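Local coordinates for protein probable transcriptional regulator (Rhodococcus jostii, PDB 3ON2) that is of unknown function but probably acts as a TetR-family transcriptional regulator that binds DNA through a helix-turn-helix motif, at residues A145-P150 / T191-L196. Sequence-based numbering, arbitrary orientation.
Sequences AGDIGP and TFWRGL
Ile148 lays its CG2 methyl over one face of the Trp193 indole, 4.0 Å from the centroid of the six-membered ring and 25° off its normal, a CH-pi contact. The same methyl lies 3.8 Å from CB of Leu196, whose side chain runs beside that of the isoleucine, so a beta-branched residue serves well: CG2 covers tryptophan and leucine, and the side chain also packs on Val139 and Ala142 of helix 122-144. Trp193 reaches the loop with its six-membered ring because chi1 of 177° turns CG away from the backbone N; its CH2 meets CB of Asp147, which lies at the ring edge, at 3.7 Å. Within the TetR-like C-terminal domain, this loop leaves helix 122-144 through a Schellman motif, with Gly146 accepting the positive phi, and then passes the end of helix 181-196. There Gly149 N gives a nearly straight hydrogen bond (172°) to Leu196 O at 3.0 Å, a link made wholly of backbone atoms; glycine suits the position, since a CB would run into Pro150 CD. Replacing Trp193 with an alanine would probably leave the Ile148 methyl without its aromatic face and open a gap beside Asp147. Phe90 of helix 86-103 also packs edge-to-face with the Trp193 ring.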
loop_
_atom_site.group_PDB
_atom_site.type_symbol
_atom_site.label_atom_id
_atom_site.label_comp_id
_atom_site.label_asym_id
_atom_site.label_seq_id
_atom_site.Cartn_x
_atom_site.Cartn_y
_atom_site.Cartn_z
ATOM N N ALA A 145 9.585 -6.310 -23.932
ATOM C CA ALA A 145 8.894 -7.389 -24.632
ATOM C C ALA A 145 8.177 -6.890 -25.899
ATOM O O ALA A 145 7.721 -7.700 -26.716
ATOM C CB ALA A 145 7.921 -8.093 -23.711
ATOM N N GLY A 146 8.076 -5.571 -26.064
ATOM C CA GLY A 146 7.404 -4.995 -27.228
ATOM C C GLY A 146 5.887 -5.060 -27.190
ATOM O O GLY A 146 5.237 -4.941 -28.230
ATOM N N ASP A 147 5.314 -5.246 -25.996
ATOM C CA ASP A 147 3.846 -5.339 -25.841
ATOM C C ASP A 147 3.191 -3.959 -25.863
ATOM O O ASP A 147 2.062 -3.792 -26.340
ATOM C CB ASP A 147 3.458 -6.090 -24.553
ATOM C CG ASP A 147 3.458 -7.617 -24.724
ATOM O OD1 ASP A 147 3.739 -8.107 -25.841
ATOM O OD2 ASP A 147 3.168 -8.341 -23.737
ATOM N N ILE A 148 3.907 -2.971 -25.342
ATOM C CA ILE A 148 3.413 -1.609 -25.338
ATOM C C ILE A 148 4.376 -0.672 -26.058
ATOM O O ILE A 148 5.542 -1.009 -26.263
ATOM C CB ILE A 148 3.084 -1.091 -23.893
ATOM C CG1 ILE A 148 4.320 -1.109 -22.979
ATOM C CG2 ILE A 148 1.919 -1.878 -23.288
ATOM C CD1 ILE A 148 4.128 -0.351 -21.637
ATOM N N GLY A 149 3.885 0.509 -26.412
ATOM C CA GLY A 149 4.674 1.511 -27.131
ATOM C C GLY A 149 5.673 2.272 -26.280
ATOM O O GLY A 149 5.694 2.133 -25.056
ATOM N N PRO A 150 6.511 3.094 -26.929
ATOM C CA PRO A 150 7.629 3.808 -26.286
ATOM C C PRO A 150 7.148 4.892 -25.340
ATOM O O PRO A 150 5.984 5.302 -25.400
ATOM C CB PRO A 150 8.350 4.473 -27.472
ATOM C CG PRO A 150 7.829 3.751 -28.703
ATOM C CD PRO A 150 6.412 3.414 -28.367
ATOM N N THR A 191 -8.896 -0.270 -20.841
ATOM C CA THR A 191 -8.765 0.980 -21.573
ATOM C C THR A 191 -7.304 1.465 -21.522
ATOM O O THR A 191 -6.753 1.902 -22.538
ATOM C CB THR A 191 -9.743 2.037 -21.010
ATOM O OG1 THR A 191 -11.087 1.523 -21.108
ATOM C CG2 THR A 191 -9.659 3.319 -21.785
ATOM N N PHE A 192 -6.696 1.390 -20.339
ATOM C CA PHE A 192 -5.276 1.690 -20.147
ATOM C C PHE A 192 -4.427 0.811 -21.075
ATOM O O PHE A 192 -3.590 1.316 -21.823
ATOM C CB PHE A 192 -4.893 1.443 -18.673
ATOM C CG PHE A 192 -3.501 1.934 -18.286
ATOM C CD1 PHE A 192 -3.170 3.285 -18.351
ATOM C CD2 PHE A 192 -2.537 1.037 -17.835
ATOM C CE1 PHE A 192 -1.883 3.727 -17.966
ATOM C CE2 PHE A 192 -1.267 1.473 -17.446
ATOM C CZ PHE A 192 -0.947 2.824 -17.516
ATOM N N TRP A 193 -4.670 -0.493 -21.058
ATOM C CA TRP A 193 -3.844 -1.419 -21.864
ATOM C C TRP A 193 -3.939 -1.030 -23.346
ATOM O O TRP A 193 -2.911 -0.890 -24.042
ATOM C CB TRP A 193 -4.247 -2.897 -21.646
ATOM C CG TRP A 193 -3.443 -3.777 -22.534
ATOM C CD1 TRP A 193 -3.813 -4.273 -23.769
ATOM C CD2 TRP A 193 -2.089 -4.186 -22.328
ATOM N NE1 TRP A 193 -2.771 -4.990 -24.316
ATOM C CE2 TRP A 193 -1.703 -4.949 -23.460
ATOM C CE3 TRP A 193 -1.161 -3.983 -21.297
ATOM C CZ2 TRP A 193 -0.427 -5.533 -23.579
ATOM C CZ3 TRP A 193 0.116 -4.558 -21.424
ATOM C CH2 TRP A 193 0.457 -5.335 -22.554
ATOM N N ARG A 194 -5.167 -0.832 -23.822
ATOM C CA ARG A 194 -5.409 -0.405 -25.213
ATOM C C ARG A 194 -4.728 0.914 -25.577
ATOM O O ARG A 194 -4.190 1.068 -26.692
ATOM C CB ARG A 194 -6.905 -0.293 -25.508
ATOM C CG ARG A 194 -7.617 -1.618 -25.694
ATOM C CD ARG A 194 -9.107 -1.351 -26.038
ATOM N NE ARG A 194 -10.018 -2.106 -25.192
ATOM C CZ ARG A 194 -10.988 -1.574 -24.440
ATOM N NH1 ARG A 194 -11.216 -0.259 -24.420
ATOM N NH2 ARG A 194 -11.751 -2.371 -23.714
ATOM N N GLY A 195 -4.737 1.861 -24.646
ATOM C CA GLY A 195 -4.118 3.167 -24.882
ATOM C C GLY A 195 -2.599 3.111 -24.939
ATOM O O GLY A 195 -1.962 4.002 -25.506
ATOM N N LEU A 196 -2.013 2.071 -24.343
ATOM C CA LEU A 196 -0.565 1.890 -24.403
ATOM C C LEU A 196 -0.121 0.900 -25.461
ATOM O O LEU A 196 0.992 1.020 -25.939
ATOM C CB LEU A 196 0.010 1.423 -23.073
ATOM C CG LEU A 196 -0.324 2.208 -21.806
ATOM C CD1 LEU A 196 0.066 1.336 -20.636
ATOM C CD2 LEU A 196 0.382 3.593 -21.748
HETATM O O HOH W 1 3.194 3.104 -24.229
#